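Local coordinates for protein beta subunit of photoactivated adenylyl cyclase (Beggiatoa sp. PS, PDB 5M2A) that probably makes cyclic AMP from ATP in response to blue light, coupling a flavin-binding BLUF sensor to an adenylyl cyclase catalytic domain, at residues 254-259 with 269-274; 152-157 with 207-212; 308-313 with 326-331; 224-229 with 247-252. All coordinates share one frame; numbering follows the deposited sequence. Where two conformers were deposited one is given.

Interaction 1: 254-259 with 269-274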
loop_
_atom_site.group_PDB
_atom_site.type_symbol
_atom_site.label_atom_id
_atom_site.label_comp_id
_atom_site.label_asym_id
_atom_site.label_seq_id
_atom_site.Cartn_x
_atom_site.Cartn_y
_atom_site.Cartn_z
ATOM N N GLY A 254 1.869 -20.665 -9.252
ATOM C CA GLY A 254 3.251 -20.797 -9.662
ATOM C C GLY A 254 4.182 -20.252 -8.609
ATOM O O GLY A 254 3.760 -19.826 -7.528
ATOM N N HIS A 255 5.464 -20.284 -8.962
ATOM C CA HIS A 255 6.536 -19.727 -8.148
ATOM C C HIS A 255 6.518 -18.215 -8.257
ATOM O O HIS A 255 6.547 -17.664 -9.361
ATOM C CB HIS A 255 7.895 -20.249 -8.616
ATOM C CG HIS A 255 8.006 -21.735 -8.582
ATOM N ND1 HIS A 255 6.963 -22.547 -8.193
ATOM C CD2 HIS A 255 9.030 -22.559 -8.893
ATOM C CE1 HIS A 255 7.342 -23.809 -8.264
ATOM N NE2 HIS A 255 8.590 -23.843 -8.687
ATOM N N VAL A 256 6.464 -17.541 -7.121
ATOM C CA VAL A 256 6.536 -16.090 -7.099
ATOM C C VAL A 256 7.492 -15.692 -5.995
ATOM O O VAL A 256 7.573 -16.358 -4.957
ATOM C CB VAL A 256 5.159 -15.423 -6.896
ATOM C CG1 VAL A 256 4.230 -15.739 -8.075
ATOM C CG2 VAL A 256 4.530 -15.866 -5.594
ATOM N N ILE A 257 8.251 -14.643 -6.248
ATOM C CA ILE A 257 9.117 -14.066 -5.235
ATOM C C ILE A 257 8.277 -13.078 -4.444
ATOM O O ILE A 257 7.612 -12.218 -5.026
ATOM C CB ILE A 257 10.331 -13.383 -5.876
ATOM C CG1 ILE A 257 11.121 -14.405 -6.693
ATOM C CG2 ILE A 257 11.216 -12.738 -4.804
ATOM C CD1 ILE A 257 12.267 -13.790 -7.474
ATOM N N GLU A 258 8.285 -13.210 -3.122
ATOM C CA GLU A 258 7.518 -12.334 -2.247
ATOM C C GLU A 258 8.478 -11.609 -1.319
ATOM O O GLU A 258 9.354 -12.237 -0.718
ATOM C CB GLU A 258 6.487 -13.122 -1.427
ATOM C CG GLU A 258 5.763 -12.265 -0.389
ATOM C CD GLU A 258 4.454 -12.876 0.097
ATOM O OE1 GLU A 258 3.395 -12.224 -0.061
ATOM O OE2 GLU A 258 4.481 -14.007 0.631
ATOM N N GLY A 259 8.330 -10.297 -1.220
ATOM C CA GLY A 259 9.190 -9.539 -0.338
ATOM C C GLY A 259 9.237 -8.066 -0.700
ATOM O O GLY A 259 8.468 -7.573 -1.522
ATOM N N HIS A 269 5.810 -4.055 -0.913
ATOM C CA HIS A 269 5.690 -5.451 -0.876
ATOM C C HIS A 269 5.228 -5.809 -2.278
ATOM O O HIS A 269 4.264 -5.289 -2.742
ATOM C CB HIS A 269 4.553 -5.806 -0.005
ATOM C CG HIS A 269 4.332 -7.260 0.104
ATOM N ND1 HIS A 269 3.215 -7.871 -0.388
ATOM C CD2 HIS A 269 5.088 -8.230 0.658
ATOM C CE1 HIS A 269 3.278 -9.156 -0.134
ATOM N NE2 HIS A 269 4.411 -9.401 0.489
ATOM N N THR A 270 5.926 -6.703 -2.934
ATOM C CA THR A 270 5.575 -7.067 -4.285
ATOM C C THR A 270 5.624 -8.586 -4.451
ATOM O O THR A 270 6.156 -9.290 -3.616
ATOM C CB THR A 270 6.519 -6.338 -5.270
ATOM O OG1 THR A 270 6.789 -5.016 -4.790
ATOM C CG2 THR A 270 5.972 -6.231 -6.721
ATOM N N LEU A 271 5.024 -9.054 -5.528
ATOM C CA LEU A 271 5.021 -10.439 -5.900
ATOM C C LEU A 271 5.487 -10.431 -7.316
ATOM O O LEU A 271 4.950 -9.753 -8.123
ATOM C CB LEU A 271 3.648 -11.080 -5.779
ATOM C CG LEU A 271 3.013 -11.182 -4.407
ATOM C CD1 LEU A 271 1.548 -11.479 -4.565
ATOM C CD2 LEU A 271 3.683 -12.200 -3.538
ATOM N N LEU A 272 6.519 -11.192 -7.576
ATOM C CA LEU A 272 7.167 -11.260 -8.879
ATOM C C LEU A 272 7.067 -12.678 -9.397
ATOM O O LEU A 272 7.478 -13.615 -8.707
ATOM C CB LEU A 272 8.649 -10.900 -8.813
ATOM C CG LEU A 272 9.209 -9.538 -8.431
ATOM C CD1 LEU A 272 10.726 -9.618 -8.518
ATOM C CD2 LEU A 272 8.674 -8.436 -9.317
ATOM N N GLY A 273 6.579 -12.832 -10.617
ATOM C CA GLY A 273 6.622 -14.127 -11.264
ATOM C C GLY A 273 5.580 -14.223 -12.350
ATOM O O GLY A 273 4.641 -13.434 -12.413
ATOM N N ASP A 274 5.770 -15.236 -13.200
ATOM C CA ASP A 274 4.875 -15.462 -14.333
ATOM C C ASP A 274 3.426 -15.557 -13.897
ATOM O O ASP A 274 2.523 -15.106 -14.608
ATOM C CB ASP A 274 5.277 -16.744 -15.061
ATOM C CG ASP A 274 6.076 -16.471 -16.305
ATOM O OD1 ASP A 274 5.833 -15.423 -16.934
ATOM O OD2 ASP A 274 6.941 -17.304 -16.649
HETATM O O HOH W 1 9.494 -16.107 -9.781
#
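Strand 254-258 and strand 269-272 run antiparallel, their short axes at 154°, with Ile257 and Leu272 as a hydrogen-bonded pair: Ile257 N gives to Leu272 O at 2.8 Å and Leu272 N to Ile257 O at 3.0 Å. A second pair follows where the chain turns a corner. Thr270 N bonds to Gly259 O, while the return bond from Gly259 N to Thr270 O is weak. At the other end a water bridges His255 O and Leu272 O through two weak bonds, and the CA of Val256 sits 3.1 Å from Leu272 O in a C-H...O contact.

Ile257 and Leu272 stand on one face, meeting CB to CB at 4.2 Å. Beyond them lies the second subunit, whose Val176 packs on Ile257 and whose Gly203 packs on Leu272. The other face carries Glu258 and Leu271, which lie alongside each other, CD2 of Leu271 being 3.6 Å from CB of Glu258. With CG anti to the backbone N (chi1 174°) and the chain extended, Glu258 reaches His269 and sets OE1 in the plane of the imidazole, at its edge, 3.1 Å from NE2. The carboxylate and ring planes are 38° apart. Arg133 makes a long, weak ion pair with the other oxygen, OE2. Val256, two residues before Glu258, brings CG2 to Leu271 CD2.

This is an antiparallel strand pair of the class III cyclase catalytic domain, one face of which takes part in the dimer contact.

Interaction 2: 152-157 with 207-212; sequences VEKIIF and MASFTK
Phe157 and Phe210 lie side by side on one face of the paired strands, pointing the same way, with Ala208 as the low spot next to them. The edge of the Phe210 ring, at CE1, comes to 4.1 Å from Phe157 CB, and the small methyl of Ala208 leaves room for Phe157 CD1 to settle 4.1 Å from its CB. Phe157 has CG anti to its own N (chi1 168°), which stands the ring off the strand, CD1 on the Ala208 side and CD2 on the Phe210 side. Ile155 fills the next place in the row, its CB against Phe210 CB and its CD1 leaning on Thr211 O. Helix 215-235 lies over this surface, with Ala218 and Thr221 touching Phe210.

Four backbone bonds hold the strands in register, two between Ile155 and Phe210 and two between Phe157 and Ala208. This antiparallel pairing belongs to the central sheet of the class III cyclase domain, in which strand 150-161 lies between strands 205-211 and 247-258.

On the opposite face CD1 of Ile156 rests on CB of Ser209, and its CG2 faces the methyl at the end of the extended Met207 chain; helix 274-285 covers both Ile156 and Met207. Lys154, bent at chi2 (-72°), folds its CD onto Phe210 O at 3.4 Å, and a water links its NZ to Ser209 OG. Toward the exposed end of the pair Glu153 and Lys212 cross: Lys212 NZ meets Glu153 OE1 at 3.1 Å in a salt bridge, on the syn side and 29° out of the carboxylate plane.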
loop_
_atom_site.group_PDB
_atom_site.type_symbol
_atom_site.label_atom_id
_atom_site.label_comp_id
_atom_site.label_asym_id
_atom_site.label_seq_id
_atom_site.Cartn_x
_atom_site.Cartn_y
_atom_site.Cartn_z
ATOM N N VAL A 152 8.114 -18.511 -3.253
ATOM C CA VAL A 152 7.032 -19.248 -2.621
ATOM C C VAL A 152 6.069 -19.712 -3.705
ATOM O O VAL A 152 6.017 -19.159 -4.804
ATOM C CB VAL A 152 6.301 -18.404 -1.553
ATOM C CG1 VAL A 152 7.206 -18.175 -0.344
ATOM C CG2 VAL A 152 5.860 -17.082 -2.134
ATOM N N GLU A 153 5.316 -20.763 -3.391
ATOM C CA GLU A 153 4.268 -21.259 -4.279
ATOM C C GLU A 153 2.953 -20.578 -3.907
ATOM O O GLU A 153 2.485 -20.715 -2.775
ATOM C CB GLU A 153 4.151 -22.779 -4.155
ATOM C CG GLU A 153 5.375 -23.522 -4.655
ATOM C CD GLU A 153 5.564 -24.894 -4.009
ATOM O OE1 GLU A 153 5.237 -25.056 -2.812
ATOM O OE2 GLU A 153 6.048 -25.815 -4.700
ATOM N N LYS A 154 2.360 -19.837 -4.845
ATOM C CA LYS A 154 1.149 -19.092 -4.543
ATOM C C LYS A 154 0.134 -19.238 -5.664
ATOM O O LYS A 154 0.488 -19.328 -6.845
ATOM C CB LYS A 154 1.414 -17.580 -4.361
ATOM C CG LYS A 154 2.232 -17.195 -3.143
ATOM C CD LYS A 154 1.436 -17.375 -1.868
ATOM C CE LYS A 154 2.008 -16.541 -0.723
ATOM N NZ LYS A 154 1.357 -16.910 0.564
ATOM N N ILE A 155 -1.132 -19.217 -5.272
ATOM C CA ILE A 155 -2.229 -18.975 -6.198
ATOM C C ILE A 155 -2.422 -17.473 -6.244
ATOM O O ILE A 155 -2.598 -16.835 -5.200
ATOM C CB ILE A 155 -3.518 -19.683 -5.752
ATOM C CG1 ILE A 155 -3.312 -21.200 -5.794
ATOM C CG2 ILE A 155 -4.709 -19.246 -6.639
ATOM C CD1 ILE A 155 -4.483 -22.019 -5.238
ATOM N N ILE A 156 -2.366 -16.904 -7.439
ATOM C CA ILE A 156 -2.566 -15.475 -7.620
ATOM C C ILE A 156 -3.994 -15.263 -8.091
ATOM O O ILE A 156 -4.469 -15.957 -8.995
ATOM C CB ILE A 156 -1.548 -14.891 -8.619
ATOM C CG1 ILE A 156 -0.125 -15.212 -8.159
ATOM C CG2 ILE A 156 -1.718 -13.382 -8.736
ATOM C CD1 ILE A 156 0.273 -14.500 -6.859
ATOM N N PHE A 157 -4.665 -14.292 -7.483
ATOM C CA PHE A 157 -6.060 -13.971 -7.738
ATOM C C PHE A 157 -6.117 -12.569 -8.339
ATOM O O PHE A 157 -5.493 -11.647 -7.815
ATOM C CB PHE A 157 -6.830 -14.078 -6.400
ATOM C CG PHE A 157 -8.236 -13.506 -6.411
ATOM C CD1 PHE A 157 -8.457 -12.134 -6.438
ATOM C CD2 PHE A 157 -9.332 -14.356 -6.280
ATOM C CE1 PHE A 157 -9.753 -11.611 -6.413
ATOM C CE2 PHE A 157 -10.642 -13.833 -6.246
ATOM C CZ PHE A 157 -10.848 -12.467 -6.313
ATOM N N MET A 207 -6.055 -7.571 -6.415
ATOM C CA MET A 207 -5.015 -8.582 -6.501
ATOM C C MET A 207 -4.825 -9.229 -5.139
ATOM O O MET A 207 -4.695 -8.530 -4.132
ATOM C CB MET A 207 -3.695 -7.971 -6.970
ATOM C CG MET A 207 -2.547 -8.975 -7.018
ATOM S SD MET A 207 -0.988 -8.156 -7.456
ATOM C CE MET A 207 0.149 -9.549 -7.493
ATOM N N ALA A 208 -4.787 -10.558 -5.108
ATOM C CA ALA A 208 -4.656 -11.279 -3.848
ATOM C C ALA A 208 -3.909 -12.578 -4.097
ATOM O O ALA A 208 -3.714 -12.993 -5.240
ATOM C CB ALA A 208 -6.014 -11.557 -3.199
ATOM N N SER A 209 -3.454 -13.214 -3.013
ATOM C CA SER A 209 -2.828 -14.515 -3.159
ATOM C C SER A 209 -3.387 -15.481 -2.125
ATOM O O SER A 209 -3.928 -15.083 -1.086
ATOM C CB SER A 209 -1.304 -14.436 -3.011
ATOM O OG SER A 209 -0.962 -13.991 -1.720
ATOM N N PHE A 210 -3.253 -16.763 -2.451
ATOM C CA PHE A 210 -3.585 -17.877 -1.579
ATOM C C PHE A 210 -2.398 -18.835 -1.577
ATOM O O PHE A 210 -1.561 -18.811 -2.481
ATOM C CB PHE A 210 -4.850 -18.603 -2.069
ATOM C CG PHE A 210 -6.118 -17.774 -1.994
ATOM C CD1 PHE A 210 -6.452 -16.890 -3.005
ATOM C CD2 PHE A 210 -6.993 -17.942 -0.933
ATOM C CE1 PHE A 210 -7.632 -16.149 -2.928
ATOM C CE2 PHE A 210 -8.181 -17.227 -0.859
ATOM C CZ PHE A 210 -8.505 -16.336 -1.855
ATOM N N THR A 211 -2.326 -19.689 -0.561
ATOM C CA THR A 211 -1.269 -20.688 -0.562
ATOM C C THR A 211 -1.649 -21.878 -1.433
ATOM O O THR A 211 -2.791 -22.031 -1.859
ATOM C CB THR A 211 -0.983 -21.176 0.853
ATOM O OG1 THR A 211 -2.112 -21.926 1.306
ATOM C CG2 THR A 211 -0.752 -20.009 1.775
ATOM N N LYS A 212 -0.684 -22.780 -1.646
ATOM C CA LYS A 212 -1.011 -23.952 -2.447
ATOM C C LYS A 212 -1.980 -24.878 -1.725
ATOM O O LYS A 212 -2.627 -25.705 -2.373
ATOM C CB LYS A 212 0.262 -24.712 -2.841
ATOM C CG LYS A 212 0.946 -25.464 -1.724
ATOM C CD LYS A 212 2.143 -26.239 -2.293
ATOM C CE LYS A 212 2.895 -26.988 -1.204
ATOM N NZ LYS A 212 4.051 -27.752 -1.762
HETATM O O HOH W 2 1.899 -22.004 -0.780
HETATM O O HOH W 3 5.790 -28.136 -4.086
HETATM O O HOH W 4 -1.081 -15.904 0.509
#

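Interaction 3: 308-313 with 326-331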
loop_
_atom_site.group_PDB
_atom_site.type_symbol
_atom_site.label_atom_id
_atom_site.label_comp_id
_atom_site.label_asym_id
_atom_site.label_seq_id
_atom_site.Cartn_x
_atom_site.Cartn_y
_atom_site.Cartn_z
ATOM N N THR A 308 -16.638 -29.834 -10.707
ATOM C CA THR A 308 -16.790 -30.267 -12.096
ATOM C C THR A 308 -15.913 -29.352 -12.942
ATOM O O THR A 308 -16.325 -28.271 -13.365
ATOM C CB THR A 308 -18.248 -30.215 -12.531
ATOM O OG1 THR A 308 -19.021 -31.097 -11.709
ATOM C CG2 THR A 308 -18.382 -30.636 -13.990
ATOM N N PHE A 309 -14.680 -29.785 -13.178
ATOM C CA PHE A 309 -13.744 -28.976 -13.941
ATOM C C PHE A 309 -14.071 -29.070 -15.424
ATOM O O PHE A 309 -14.421 -30.138 -15.940
ATOM C CB PHE A 309 -12.304 -29.420 -13.686
ATOM C CG PHE A 309 -11.797 -29.097 -12.301
ATOM C CD1 PHE A 309 -11.507 -27.798 -11.938
ATOM C CD2 PHE A 309 -11.577 -30.118 -11.375
ATOM C CE1 PHE A 309 -11.023 -27.508 -10.658
ATOM C CE2 PHE A 309 -11.093 -29.839 -10.105
ATOM C CZ PHE A 309 -10.819 -28.528 -9.746
ATOM N N ILE A 310 -13.963 -27.938 -16.105
ATOM C CA ILE A 310 -14.286 -27.820 -17.520
ATOM C C ILE A 310 -13.058 -27.275 -18.230
ATOM O O ILE A 310 -12.523 -26.230 -17.841
ATOM C CB ILE A 310 -15.507 -26.908 -17.741
ATOM C CG1 ILE A 310 -16.768 -27.579 -17.185
ATOM C CG2 ILE A 310 -15.662 -26.586 -19.223
ATOM C CD1 ILE A 310 -18.014 -26.728 -17.261
ATOM N N ASN A 311 -12.597 -27.993 -19.250
ATOM C CA ASN A 311 -11.422 -27.563 -19.994
ATOM C C ASN A 311 -11.834 -26.584 -21.089
ATOM O O ASN A 311 -12.597 -26.939 -21.996
ATOM C CB ASN A 311 -10.690 -28.761 -20.591
ATOM C CG ASN A 311 -9.398 -28.365 -21.267
ATOM O OD1 ASN A 311 -9.402 -27.824 -22.374
ATOM N ND2 ASN A 311 -8.281 -28.619 -20.599
ATOM N N LEU A 312 -11.309 -25.362 -21.012
ATOM C CA LEU A 312 -11.602 -24.309 -21.970
ATOM C C LEU A 312 -10.530 -24.184 -23.047
ATOM O O LEU A 312 -10.464 -23.158 -23.733
ATOM C CB LEU A 312 -11.787 -22.979 -21.237
ATOM C CG LEU A 312 -12.928 -23.018 -20.221
ATOM C CD1 LEU A 312 -13.035 -21.706 -19.468
ATOM C CD2 LEU A 312 -14.240 -23.344 -20.931
ATOM N N GLY A 313 -9.678 -25.200 -23.193
ATOM C CA GLY A 313 -8.715 -25.240 -24.276
ATOM C C GLY A 313 -7.478 -24.409 -23.995
ATOM O O GLY A 313 -7.352 -23.727 -22.978
ATOM N N VAL A 326 -6.561 -23.594 -20.115
ATOM C CA VAL A 326 -7.448 -22.808 -19.262
ATOM C C VAL A 326 -8.569 -23.706 -18.772
ATOM O O VAL A 326 -9.133 -24.488 -19.546
ATOM C CB VAL A 326 -8.015 -21.587 -20.001
ATOM C CG1 VAL A 326 -8.962 -20.819 -19.079
ATOM C CG2 VAL A 326 -6.878 -20.710 -20.483
ATOM N N TYR A 327 -8.886 -23.597 -17.488
ATOM C CA TYR A 327 -9.958 -24.358 -16.876
ATOM C C TYR A 327 -10.929 -23.422 -16.179
ATOM O O TYR A 327 -10.627 -22.263 -15.904
ATOM C CB TYR A 327 -9.424 -25.364 -15.849
ATOM C CG TYR A 327 -8.647 -26.498 -16.446
ATOM C CD1 TYR A 327 -7.275 -26.393 -16.662
ATOM C CD2 TYR A 327 -9.284 -27.674 -16.803
ATOM C CE1 TYR A 327 -6.563 -27.444 -17.222
ATOM C CE2 TYR A 327 -8.582 -28.721 -17.359
ATOM C CZ TYR A 327 -7.227 -28.601 -17.563
ATOM O OH TYR A 327 -6.543 -29.656 -18.119
ATOM N N THR A 328 -12.091 -23.975 -15.865
ATOM C CA THR A 328 -13.073 -23.324 -15.025
ATOM C C THR A 328 -13.817 -24.410 -14.263
ATOM O O THR A 328 -13.471 -25.594 -14.342
ATOM C CB THR A 328 -14.010 -22.445 -15.861
ATOM O OG1 THR A 328 -14.860 -21.695 -14.986
ATOM C CG2 THR A 328 -14.870 -23.298 -16.781
ATOM N N VAL A 329 -14.824 -24.003 -13.496
ATOM C CA VAL A 329 -15.738 -24.945 -12.867
ATOM C C VAL A 329 -17.144 -24.672 -13.383
ATOM O O VAL A 329 -17.480 -23.546 -13.761
ATOM C CB VAL A 329 -15.686 -24.885 -11.319
ATOM C CG1 VAL A 329 -14.286 -25.314 -10.812
ATOM C CG2 VAL A 329 -16.030 -23.488 -10.798
ATOM N N ASN A 330 -17.957 -25.734 -13.430
ATOM C CA ASN A 330 -19.324 -25.604 -13.925
ATOM C C ASN A 330 -20.092 -24.525 -13.164
ATOM O O ASN A 330 -20.893 -23.784 -13.753
ATOM C CB ASN A 330 -20.034 -26.953 -13.814
ATOM C CG ASN A 330 -21.429 -26.936 -14.417
ATOM O OD1 ASN A 330 -22.424 -27.132 -13.716
ATOM N ND2 ASN A 330 -21.506 -26.706 -15.718
ATOM N N GLU A 331 -19.855 -24.415 -11.856
ATOM C CA GLU A 331 -20.553 -23.425 -11.038
ATOM C C GLU A 331 -20.276 -21.982 -11.470
ATOM O O GLU A 331 -21.054 -21.087 -11.122
ATOM C CB GLU A 331 -20.168 -23.597 -9.560
ATOM C CG GLU A 331 -20.623 -24.907 -8.918
ATOM C CD GLU A 331 -22.136 -25.015 -8.789
ATOM O OE1 GLU A 331 -22.792 -23.993 -8.505
ATOM O OE2 GLU A 331 -22.674 -26.128 -8.975
#
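The Tyr327 ring and the Asn311 amide are turned almost square to each other, 87° between their planes, with Asn311 ND2 approaching obliquely to 3.2 Å from CZ; ND2 is hydrogen-bonded to Glu325 OE1. Asn311 reaches across because CG is anti to its backbone N (chi1 -175°), and its CB lies against the ring at CE2. Phe309, on the same face, presents a ring edge to Thr328 O, while Val329 CG1 touches CD1 and CE1 obliquely. Outside the pair, the ring of Trp307 meets Phe309, and Ala297 and Lys300 of helix 297-301 pack on Tyr327.

These strands, 309-315 and 324-329, form a beta hairpin at the side of the cyclase domain sheet, with strand 293-296 next to 324-329. Ile310 and Thr328 form a hydrogen-bonded antiparallel pair, joined by Ile310 N to Thr328 O and Thr328 N to Ile310 O. Leu312 N bonds to Val326 O at 2.8 Å, but Val326 N gives to Gly313 O, so Leu312 and Gly313 together face Val326, as in a beta bulge.

On the other face the methyl of Thr328 is the meeting point: its CG2 takes Ile310 CB at 3.8 Å and Leu312 CD1 at 3.6 Å. The hydroxyl, OG1, points anti to the backbone N (chi1 -173°) and bonds to Leu293 O, leaving the methyl to the aliphatic neighbours. Past the strand end, Asn330 N bonds to Thr308 O and the two CB atoms lie alongside. Asn311 OD1 closes an Asx turn, accepting from Gly313 N at 2.8 Å with the donor above the amide plane.

Interaction 4: 224-229 with 247-252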
loop_
_atom_site.group_PDB
_atom_site.type_symbol
_atom_site.label_atom_id
_atom_site.label_comp_id
_atom_site.label_asym_id
_atom_site.label_seq_id
_atom_site.Cartn_x
_atom_site.Cartn_y
_atom_site.Cartn_z
ATOM N N ASP A 224 -18.086 -17.080 -4.385
ATOM C CA ASP A 224 -18.804 -16.274 -3.402
ATOM C C ASP A 224 -18.858 -14.813 -3.821
ATOM O O ASP A 224 -19.886 -14.144 -3.630
ATOM C CB ASP A 224 -18.154 -16.412 -2.020
ATOM C CG ASP A 224 -18.532 -17.711 -1.323
ATOM O OD1 ASP A 224 -19.210 -18.553 -1.955
ATOM O OD2 ASP A 224 -18.150 -17.892 -0.143
ATOM N N ILE A 225 -17.764 -14.293 -4.385
ATOM C CA ILE A 225 -17.770 -12.933 -4.926
ATOM C C ILE A 225 -18.844 -12.794 -5.993
ATOM O O ILE A 225 -19.682 -11.880 -5.958
ATOM C CB ILE A 225 -16.393 -12.579 -5.514
ATOM C CG1 ILE A 225 -15.331 -12.539 -4.427
ATOM C CG2 ILE A 225 -16.462 -11.243 -6.249
ATOM C CD1 ILE A 225 -15.609 -11.545 -3.403
ATOM N N ILE A 226 -18.802 -13.694 -6.974
ATOM C CA ILE A 226 -19.790 -13.669 -8.048
ATOM C C ILE A 226 -21.197 -13.742 -7.477
ATOM O O ILE A 226 -22.099 -12.998 -7.893
ATOM C CB ILE A 226 -19.511 -14.827 -9.017
ATOM C CG1 ILE A 226 -18.173 -14.613 -9.735
ATOM C CG2 ILE A 226 -20.691 -15.056 -9.984
ATOM C CD1 ILE A 226 -17.636 -15.895 -10.374
ATOM N N SER A 227 -21.399 -14.630 -6.506
ATOM C CA SER A 227 -22.722 -14.820 -5.924
ATOM C C SER A 227 -23.193 -13.563 -5.209
ATOM O O SER A 227 -24.356 -13.166 -5.333
ATOM C CB SER A 227 -22.704 -16.013 -4.966
ATOM O OG SER A 227 -23.945 -16.125 -4.282
ATOM N N GLU A 228 -22.297 -12.917 -4.456
ATOM C CA GLU A 228 -22.703 -11.725 -3.727
ATOM C C GLU A 228 -23.030 -10.585 -4.678
ATOM O O GLU A 228 -23.957 -9.805 -4.423
ATOM C CB GLU A 228 -21.615 -11.306 -2.742
ATOM C CG GLU A 228 -21.519 -12.238 -1.537
ATOM C CD GLU A 228 -21.101 -11.507 -0.262
ATOM O OE1 GLU A 228 -21.043 -10.258 -0.281
ATOM O OE2 GLU A 228 -20.832 -12.175 0.762
ATOM N N LEU A 229 -22.281 -10.463 -5.774
ATOM C CA LEU A 229 -22.617 -9.433 -6.755
ATOM C C LEU A 229 -23.972 -9.698 -7.394
ATOM O O LEU A 229 -24.748 -8.763 -7.634
ATOM C CB LEU A 229 -21.540 -9.349 -7.832
ATOM C CG LEU A 229 -20.140 -8.947 -7.384
ATOM C CD1 LEU A 229 -19.291 -8.627 -8.609
ATOM C CD2 LEU A 229 -20.133 -7.790 -6.401
ATOM N N THR A 247 -18.363 -9.178 -12.303
ATOM C CA THR A 247 -16.925 -9.348 -12.182
ATOM C C THR A 247 -16.462 -10.494 -13.071
ATOM O O THR A 247 -17.247 -11.353 -13.478
ATOM C CB THR A 247 -16.516 -9.592 -10.713
ATOM O OG1 THR A 247 -15.092 -9.489 -10.578
ATOM C CG2 THR A 247 -16.973 -10.948 -10.235
ATOM N N GLY A 248 -15.185 -10.457 -13.420
ATOM C CA GLY A 248 -14.493 -11.604 -14.002
ATOM C C GLY A 248 -13.300 -11.883 -13.148
ATOM O O GLY A 248 -12.700 -10.963 -12.568
ATOM N N ILE A 249 -12.933 -13.157 -13.009
ATOM C CA ILE A 249 -11.875 -13.531 -12.079
ATOM C C ILE A 249 -10.918 -14.479 -12.771
ATOM O O ILE A 249 -11.354 -15.401 -13.465
ATOM C CB ILE A 249 -12.438 -14.164 -10.791
ATOM C CG1 ILE A 249 -13.413 -13.175 -10.133
ATOM C CG2 ILE A 249 -11.310 -14.533 -9.828
ATOM C CD1 ILE A 249 -14.197 -13.711 -8.948
ATOM N N GLY A 250 -9.623 -14.247 -12.585
ATOM C CA GLY A 250 -8.597 -15.174 -13.053
ATOM C C GLY A 250 -7.760 -15.665 -11.888
ATOM O O GLY A 250 -7.477 -14.909 -10.955
ATOM N N LEU A 251 -7.362 -16.936 -11.949
ATOM C CA LEU A 251 -6.479 -17.509 -10.943
ATOM C C LEU A 251 -5.322 -18.218 -11.619
ATOM O O LEU A 251 -5.505 -18.909 -12.627
ATOM C CB LEU A 251 -7.211 -18.511 -10.059
ATOM C CG LEU A 251 -8.545 -18.135 -9.424
ATOM C CD1 LEU A 251 -9.125 -19.365 -8.759
ATOM C CD2 LEU A 251 -8.365 -17.017 -8.414
ATOM N N SER A 252 -4.133 -18.091 -11.036
ATOM C CA SER A 252 -2.978 -18.807 -11.548
ATOM C C SER A 252 -2.237 -19.410 -10.367
ATOM O O SER A 252 -2.527 -19.105 -9.209
ATOM C CB SER A 252 -2.044 -17.898 -12.343
ATOM O OG SER A 252 -1.457 -16.950 -11.472
#
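An apolar helix-on-sheet contact joins helix 215-235 to the start of strand 247-258 in the cyclase domain, the segments 224-229 and 247-252 running antiparallel with axes 9.2 Å apart. Thr247 is the hub. Three side chains of the helix come down on it, each crossing at about a right angle: Leu229 CD1 lies 3.6 Å from Thr247 CB, Ile226 CG1 is 3.9 Å from Thr247 CG2, and Ile225 CG2 touches that methyl at 4.0 Å. One turn of helix thus straddles one threonine. Two residues on, Ile249 sends its CD1 up to Ile226 CG1 and to Ile225 CB, each 4.2 Å away, while Ser222 of the same helix and Phe157 cover more of it.

What turns Thr247 methyl-first to the helix is its torsion: OG1 stands anti to the backbone N (chi1 -168°), where it is hydrogen-bonded to Tyr183 OH and Asp160 O. Asp160 belongs to the magnesium site, and the Thr247 side chain lies about 8 Å from the ion. The threonine is therefore divided by its chemistry, giving carbon to the helix and its hydroxyl to Tyr183 and to the backbone carbonyl of a residue that also serves the metal.

Going from the N terminus, strand 150-161 comes first, and interaction 2 closes a long loop by pairing it with strand 205-211 after two helices and strand 197-202. The chain then enters helix 215-235; interaction 4 brings it back as strand 247-258 beneath that helix. Further along the same strand, interaction 1 closes a short connection to 266-272, and interaction 3 closes the last hairpin, 309-315 with 324-329. The four follow in series, none nested or crossed. Strand 150-161 pairs with 247-258, so interaction 2 touches interactions 1 and 4, whereas interaction 3 touches none yet belongs to the same sheet.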